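Local coordinates for dnab-like replicative helicase (PDB 3BH0), which probably unwinds duplex DNA 5'-3' at the phage replication fork, powered by ATP hydrolysis in its C-terminal ATPase domain, the part crystallised, at residues A[235-247]-A[259-271]. Sequence-based numbering, arbitrary orientation.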
loop_
_atom_site.group_PDB
_atom_site.type_symbol
_atom_site.label_atom_id
_atom_site.label_comp_id
_atom_site.label_asym_id
_atom_site.label_seq_id
_atom_site.Cartn_x
_atom_site.Cartn_y
_atom_site.Cartn_z
ATOM N N GLU A 235 -0.217 22.284 -1.145
ATOM C CA GLU A 235 -1.075 22.902 -2.139
ATOM C C GLU A 235 -0.919 24.417 -2.252
ATOM O O GLU A 235 -1.271 25.003 -3.286
ATOM C CB GLU A 235 -2.534 22.459 -1.938
ATOM C CG GLU A 235 -2.690 20.933 -2.134
ATOM C CD GLU A 235 -4.128 20.433 -2.125
ATOM O OE1 GLU A 235 -5.057 21.257 -1.967
ATOM O OE2 GLU A 235 -4.324 19.205 -2.297
ATOM N N GLN A 236 -0.368 25.048 -1.211
ATOM C CA GLN A 236 0.048 26.453 -1.318
ATOM C C GLN A 236 1.522 26.585 -1.713
ATOM O O GLN A 236 2.263 27.423 -1.187
ATOM C CB GLN A 236 -0.295 27.273 -0.063
ATOM C CG GLN A 236 -0.238 28.821 -0.258
ATOM C CD GLN A 236 -0.871 29.323 -1.586
ATOM O OE1 GLN A 236 -2.005 29.814 -1.597
ATOM N NE2 GLN A 236 -0.128 29.207 -2.695
ATOM N N ARG A 237 1.916 25.726 -2.649
ATOM C CA ARG A 237 3.195 25.787 -3.348
ATOM C C ARG A 237 2.859 25.903 -4.825
ATOM O O ARG A 237 1.754 25.525 -5.231
ATOM C CB ARG A 237 3.997 24.493 -3.136
ATOM C CG ARG A 237 4.951 24.518 -1.967
ATOM C CD ARG A 237 5.944 23.358 -2.018
ATOM N NE ARG A 237 5.391 22.104 -1.493
ATOM C CZ ARG A 237 5.497 20.929 -2.101
ATOM N NH1 ARG A 237 6.146 20.824 -3.257
ATOM N NH2 ARG A 237 4.967 19.853 -1.553
ATOM N N GLN A 238 3.804 26.413 -5.622
ATOM C CA GLN A 238 3.661 26.437 -7.078
ATOM C C GLN A 238 3.654 24.999 -7.603
ATOM O O GLN A 238 2.644 24.528 -8.137
ATOM C CB GLN A 238 4.788 27.252 -7.739
ATOM C CG GLN A 238 4.669 28.778 -7.555
ATOM C CD GLN A 238 5.946 29.544 -7.946
ATOM O OE1 GLN A 238 6.782 29.050 -8.717
ATOM N NE2 GLN A 238 6.093 30.758 -7.406
ATOM N N ASP A 239 4.785 24.313 -7.436
ATOM C CA ASP A 239 4.902 22.892 -7.749
ATOM C C ASP A 239 4.369 22.057 -6.577
ATOM O O ASP A 239 4.973 22.008 -5.497
ATOM C CB ASP A 239 6.360 22.537 -8.052
ATOM C CG ASP A 239 6.549 21.071 -8.399
ATOM O OD1 ASP A 239 5.612 20.274 -8.202
ATOM O OD2 ASP A 239 7.646 20.704 -8.877
ATOM N N LYS A 240 3.242 21.391 -6.805
ATOM C CA LYS A 240 2.560 20.672 -5.738
ATOM C C LYS A 240 2.911 19.188 -5.698
ATOM O O LYS A 240 2.151 18.373 -5.174
ATOM C CB LYS A 240 1.042 20.887 -5.835
ATOM C CG LYS A 240 0.628 22.337 -5.615
ATOM C CD LYS A 240 -0.829 22.559 -5.934
ATOM C CE LYS A 240 -1.126 24.034 -6.167
ATOM N NZ LYS A 240 -0.222 24.619 -7.219
ATOM N N ARG A 241 4.056 18.835 -6.266
ATOM C CA ARG A 241 4.602 17.503 -6.038
ATOM C C ARG A 241 5.070 17.384 -4.576
ATOM O O ARG A 241 5.737 18.292 -4.054
ATOM C CB ARG A 241 5.709 17.175 -7.037
ATOM C CG ARG A 241 5.238 16.222 -8.092
ATOM C CD ARG A 241 6.033 16.299 -9.366
ATOM N NE ARG A 241 5.460 17.319 -10.237
ATOM C CZ ARG A 241 5.449 17.280 -11.565
ATOM N NH1 ARG A 241 5.976 16.247 -12.221
ATOM N NH2 ARG A 241 4.894 18.283 -12.233
ATOM N N PRO A 242 4.670 16.294 -3.889
ATOM C CA PRO A 242 5.019 16.165 -2.468
ATOM C C PRO A 242 6.507 16.013 -2.282
ATOM O O PRO A 242 7.176 15.448 -3.144
ATOM C CB PRO A 242 4.306 14.877 -2.040
ATOM C CG PRO A 242 3.282 14.633 -3.096
ATOM C CD PRO A 242 3.873 15.151 -4.362
ATOM N N MET A 243 7.023 16.537 -1.176
ATOM C CA MET A 243 8.411 16.275 -0.784
ATOM C C MET A 243 8.481 15.720 0.624
ATOM O O MET A 243 7.478 15.708 1.332
ATOM C CB MET A 243 9.283 17.517 -0.915
ATOM C CG MET A 243 8.808 18.704 -0.147
ATOM S SD MET A 243 9.610 20.182 -0.766
ATOM C CE MET A 243 9.468 19.957 -2.542
ATOM N N LEU A 244 9.666 15.264 1.017
ATOM C CA LEU A 244 9.849 14.591 2.306
ATOM C C LEU A 244 9.517 15.488 3.488
ATOM O O LEU A 244 8.989 15.014 4.492
ATOM C CB LEU A 244 11.252 13.992 2.438
ATOM C CG LEU A 244 11.577 12.800 1.536
ATOM C CD1 LEU A 244 13.076 12.524 1.597
ATOM C CD2 LEU A 244 10.795 11.556 1.905
ATOM N N SER A 245 9.803 16.781 3.345
ATOM C CA SER A 245 9.425 17.787 4.334
ATOM C C SER A 245 7.899 17.902 4.552
ATOM O O SER A 245 7.460 18.425 5.580
ATOM C CB SER A 245 10.012 19.159 3.959
ATOM O OG SER A 245 9.277 19.769 2.907
ATOM N N ASP A 246 7.093 17.411 3.609
ATOM C CA ASP A 246 5.623 17.463 3.744
ATOM C C ASP A 246 5.057 16.554 4.842
ATOM O O ASP A 246 3.904 16.708 5.269
ATOM C CB ASP A 246 4.943 17.179 2.402
ATOM C CG ASP A 246 5.181 18.277 1.395
ATOM O OD1 ASP A 246 5.190 19.460 1.806
ATOM O OD2 ASP A 246 5.358 17.962 0.198
ATOM N N LEU A 247 5.876 15.612 5.303
ATOM C CA LEU A 247 5.466 14.711 6.373
ATOM C C LEU A 247 5.569 15.395 7.751
ATOM O O LEU A 247 5.698 14.721 8.765
ATOM C CB LEU A 247 6.276 13.406 6.308
ATOM C CG LEU A 247 6.149 12.545 5.039
ATOM C CD1 LEU A 247 7.394 11.681 4.804
ATOM C CD2 LEU A 247 4.893 11.685 5.064
ATOM N N ILE A 259 10.823 2.511 2.334
ATOM C CA ILE A 259 10.283 3.008 1.083
ATOM C C ILE A 259 9.158 4.014 1.339
ATOM O O ILE A 259 8.257 3.777 2.143
ATOM C CB ILE A 259 9.815 1.856 0.170
ATOM C CG1 ILE A 259 10.966 0.862 -0.042
ATOM C CG2 ILE A 259 9.327 2.416 -1.175
ATOM C CD1 ILE A 259 10.612 -0.442 -0.754
ATOM N N ILE A 260 9.239 5.144 0.660
ATOM C CA ILE A 260 8.186 6.134 0.694
ATOM C C ILE A 260 7.772 6.449 -0.729
ATOM O O ILE A 260 8.530 7.021 -1.513
ATOM C CB ILE A 260 8.620 7.419 1.428
ATOM C CG1 ILE A 260 9.013 7.092 2.876
ATOM C CG2 ILE A 260 7.511 8.497 1.339
ATOM C CD1 ILE A 260 9.602 8.274 3.674
ATOM N N GLU A 261 6.557 6.054 -1.068
ATOM C CA GLU A 261 6.026 6.397 -2.364
ATOM C C GLU A 261 4.932 7.459 -2.262
ATOM O O GLU A 261 3.913 7.257 -1.618
ATOM C CB GLU A 261 5.604 5.147 -3.144
ATOM C CG GLU A 261 5.092 4.019 -2.308
ATOM C CD GLU A 261 5.164 2.672 -3.002
ATOM O OE1 GLU A 261 6.254 2.094 -3.030
ATOM O OE2 GLU A 261 4.130 2.164 -3.477
ATOM N N PHE A 262 5.205 8.620 -2.852
ATOM C CA PHE A 262 4.225 9.681 -3.004
ATOM C C PHE A 262 3.442 9.473 -4.295
ATOM O O PHE A 262 3.976 8.963 -5.281
ATOM C CB PHE A 262 4.906 11.048 -3.067
ATOM C CG PHE A 262 5.577 11.477 -1.787
ATOM C CD1 PHE A 262 4.951 11.325 -0.563
ATOM C CD2 PHE A 262 6.819 12.093 -1.826
ATOM C CE1 PHE A 262 5.576 11.753 0.619
ATOM C CE2 PHE A 262 7.448 12.540 -0.658
ATOM C CZ PHE A 262 6.826 12.363 0.565
ATOM N N LEU A 263 2.172 9.857 -4.267
ATOM C CA LEU A 263 1.337 9.902 -5.456
ATOM C C LEU A 263 1.013 11.348 -5.799
ATOM O O LEU A 263 0.715 12.162 -4.930
ATOM C CB LEU A 263 0.046 9.107 -5.258
ATOM C CG LEU A 263 -0.030 7.586 -5.473
ATOM C CD1 LEU A 263 1.303 6.847 -5.492
ATOM C CD2 LEU A 263 -0.898 7.005 -4.401
ATOM N N TYR A 264 1.085 11.662 -7.082
ATOM C CA TYR A 264 0.745 12.973 -7.581
ATOM C C TYR A 264 0.017 12.781 -8.885
ATOM O O TYR A 264 0.486 12.061 -9.765
ATOM C CB TYR A 264 2.019 13.780 -7.787
ATOM C CG TYR A 264 1.825 15.139 -8.399
ATOM C CD1 TYR A 264 1.371 16.208 -7.634
ATOM C CD2 TYR A 264 2.122 15.364 -9.738
ATOM C CE1 TYR A 264 1.208 17.464 -8.192
ATOM C CE2 TYR A 264 1.960 16.610 -10.308
ATOM C CZ TYR A 264 1.504 17.656 -9.537
ATOM O OH TYR A 264 1.345 18.900 -10.096
ATOM N N ARG A 265 -1.144 13.415 -8.993
ATOM C CA ARG A 265 -1.957 13.346 -10.200
ATOM C C ARG A 265 -2.067 14.768 -10.765
ATOM O O ARG A 265 -2.860 15.571 -10.283
ATOM C CB ARG A 265 -3.311 12.753 -9.833
ATOM C CG ARG A 265 -4.183 12.368 -10.997
ATOM C CD ARG A 265 -5.499 11.807 -10.494
ATOM N NE ARG A 265 -6.609 12.446 -11.188
ATOM C CZ ARG A 265 -7.513 13.242 -10.619
ATOM N NH1 ARG A 265 -7.479 13.487 -9.315
ATOM N NH2 ARG A 265 -8.465 13.785 -11.364
ATOM N N ASP A 266 -1.239 15.086 -11.761
ATOM C CA ASP A 266 -1.079 16.474 -12.240
ATOM C C ASP A 266 -2.386 17.152 -12.655
ATOM O O ASP A 266 -2.548 18.362 -12.454
ATOM C CB ASP A 266 -0.036 16.577 -13.378
ATOM C CG ASP A 266 0.380 18.028 -13.681
ATOM O OD1 ASP A 266 1.533 18.419 -13.403
ATOM O OD2 ASP A 266 -0.437 18.805 -14.195
ATOM N N ASP A 267 -3.310 16.375 -13.224
ATOM C CA ASP A 267 -4.539 16.946 -13.788
ATOM C C ASP A 267 -5.608 17.291 -12.746
ATOM O O ASP A 267 -6.631 17.899 -13.083
ATOM C CB ASP A 267 -5.096 16.104 -14.971
ATOM C CG ASP A 267 -5.568 14.713 -14.556
ATOM O OD1 ASP A 267 -5.619 14.421 -13.342
ATOM O OD2 ASP A 267 -5.898 13.907 -15.452
ATOM N N TYR A 268 -5.355 16.920 -11.490
ATOM C CA TYR A 268 -6.116 17.454 -10.367
ATOM C C TYR A 268 -5.786 18.929 -10.175
ATOM O O TYR A 268 -6.663 19.721 -9.876
ATOM C CB TYR A 268 -5.840 16.690 -9.066
ATOM C CG TYR A 268 -6.665 17.185 -7.894
ATOM C CD1 TYR A 268 -7.995 16.777 -7.737
ATOM C CD2 TYR A 268 -6.130 18.065 -6.955
ATOM C CE1 TYR A 268 -8.774 17.227 -6.681
ATOM C CE2 TYR A 268 -6.900 18.524 -5.880
ATOM C CZ TYR A 268 -8.224 18.095 -5.748
ATOM O OH TYR A 268 -9.018 18.530 -4.692
ATOM N N TYR A 269 -4.519 19.282 -10.361
ATOM C CA TYR A 269 -4.023 20.624 -10.070
ATOM C C TYR A 269 -4.068 21.598 -11.260
ATOM O O TYR A 269 -4.499 22.747 -11.110
ATOM C CB TYR A 269 -2.610 20.557 -9.483
ATOM C CG TYR A 269 -2.578 19.995 -8.085
ATOM C CD1 TYR A 269 -3.265 20.628 -7.038
ATOM C CD2 TYR A 269 -1.884 18.828 -7.803
ATOM C CE1 TYR A 269 -3.259 20.108 -5.752
ATOM C CE2 TYR A 269 -1.871 18.307 -6.520
ATOM C CZ TYR A 269 -2.560 18.953 -5.503
ATOM O OH TYR A 269 -2.540 18.441 -4.235
ATOM N N ASP A 270 -3.604 21.151 -12.425
ATOM C CA ASP A 270 -3.673 21.962 -13.625
ATOM C C ASP A 270 -4.562 21.242 -14.623
ATOM O O ASP A 270 -4.254 20.129 -15.042
ATOM C CB ASP A 270 -2.269 22.207 -14.191
ATOM C CG ASP A 270 -2.277 22.536 -15.688
ATOM O OD1 ASP A 270 -3.301 23.030 -16.219
ATOM O OD2 ASP A 270 -1.246 22.286 -16.337
ATOM N N LYS A 271 -5.659 21.888 -15.007
ATOM C CA LYS A 271 -6.725 21.216 -15.764
ATOM C C LYS A 271 -6.428 20.985 -17.255
ATOM O O LYS A 271 -7.138 20.236 -17.929
ATOM C CB LYS A 271 -8.068 21.933 -15.557
ATOM C CG LYS A 271 -8.396 22.223 -14.080
ATOM C CD LYS A 271 -8.836 20.957 -13.312
ATOM C CE LYS A 271 -8.963 21.218 -11.805
ATOM N NZ LYS A 271 -9.519 20.025 -11.073
#
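Three consecutive residues of the loop segment 235-247, Lys-240, Arg-241 and Pro-242, each lay aliphatic carbon on an aromatic ring from strand 259-265 or the short helical turn after it. Pro-242 CB sits over one face of Phe-262, 3.8 Å from the ring centroid; Ile-260 CG2 covers the opposite face, so the ring is sandwiched. Leu-247 CD1 comes up at the edge of that ring, and Leu-244 CD2 touches Ile-260 CD1 at 3.9 Å to close the apolar end.

Next along, Arg-241 CG lies over one face of Tyr-264, a little off centre, 3.7 Å from the centroid. The bend at chi3 (-88°) then carries the guanidinium out past the CE2 rim, with CE2 against one of its faces and the planes 21° apart. From there NH2 lies 3.6 Å from Asp-266 OD1, a salt bridge of charge alone, since the oxygen sits well out of the guanidinium plane. Asp-239, which also takes the backbone N of Arg-241 in an Asx turn, completes this ionic network.

Lys-240 runs its CD over one face of Tyr-269, 3.3 Å from CD1, while Tyr-268 backs the other face. A turn at chi4 (54°) swings NZ back to the carbonyls of Arg-237 and Gln-238. The Tyr-269 hydroxyl donates to Glu-235 OE2 at 2.7 Å, reaching it from above the carboxylate plane; that oxygen also pairs with Arg-76.

The whole arrangement is a long loop folded over a central strand of the RecA-like P-loop NTPase core of DnaB-family helicases, close to the probable Walker A loop.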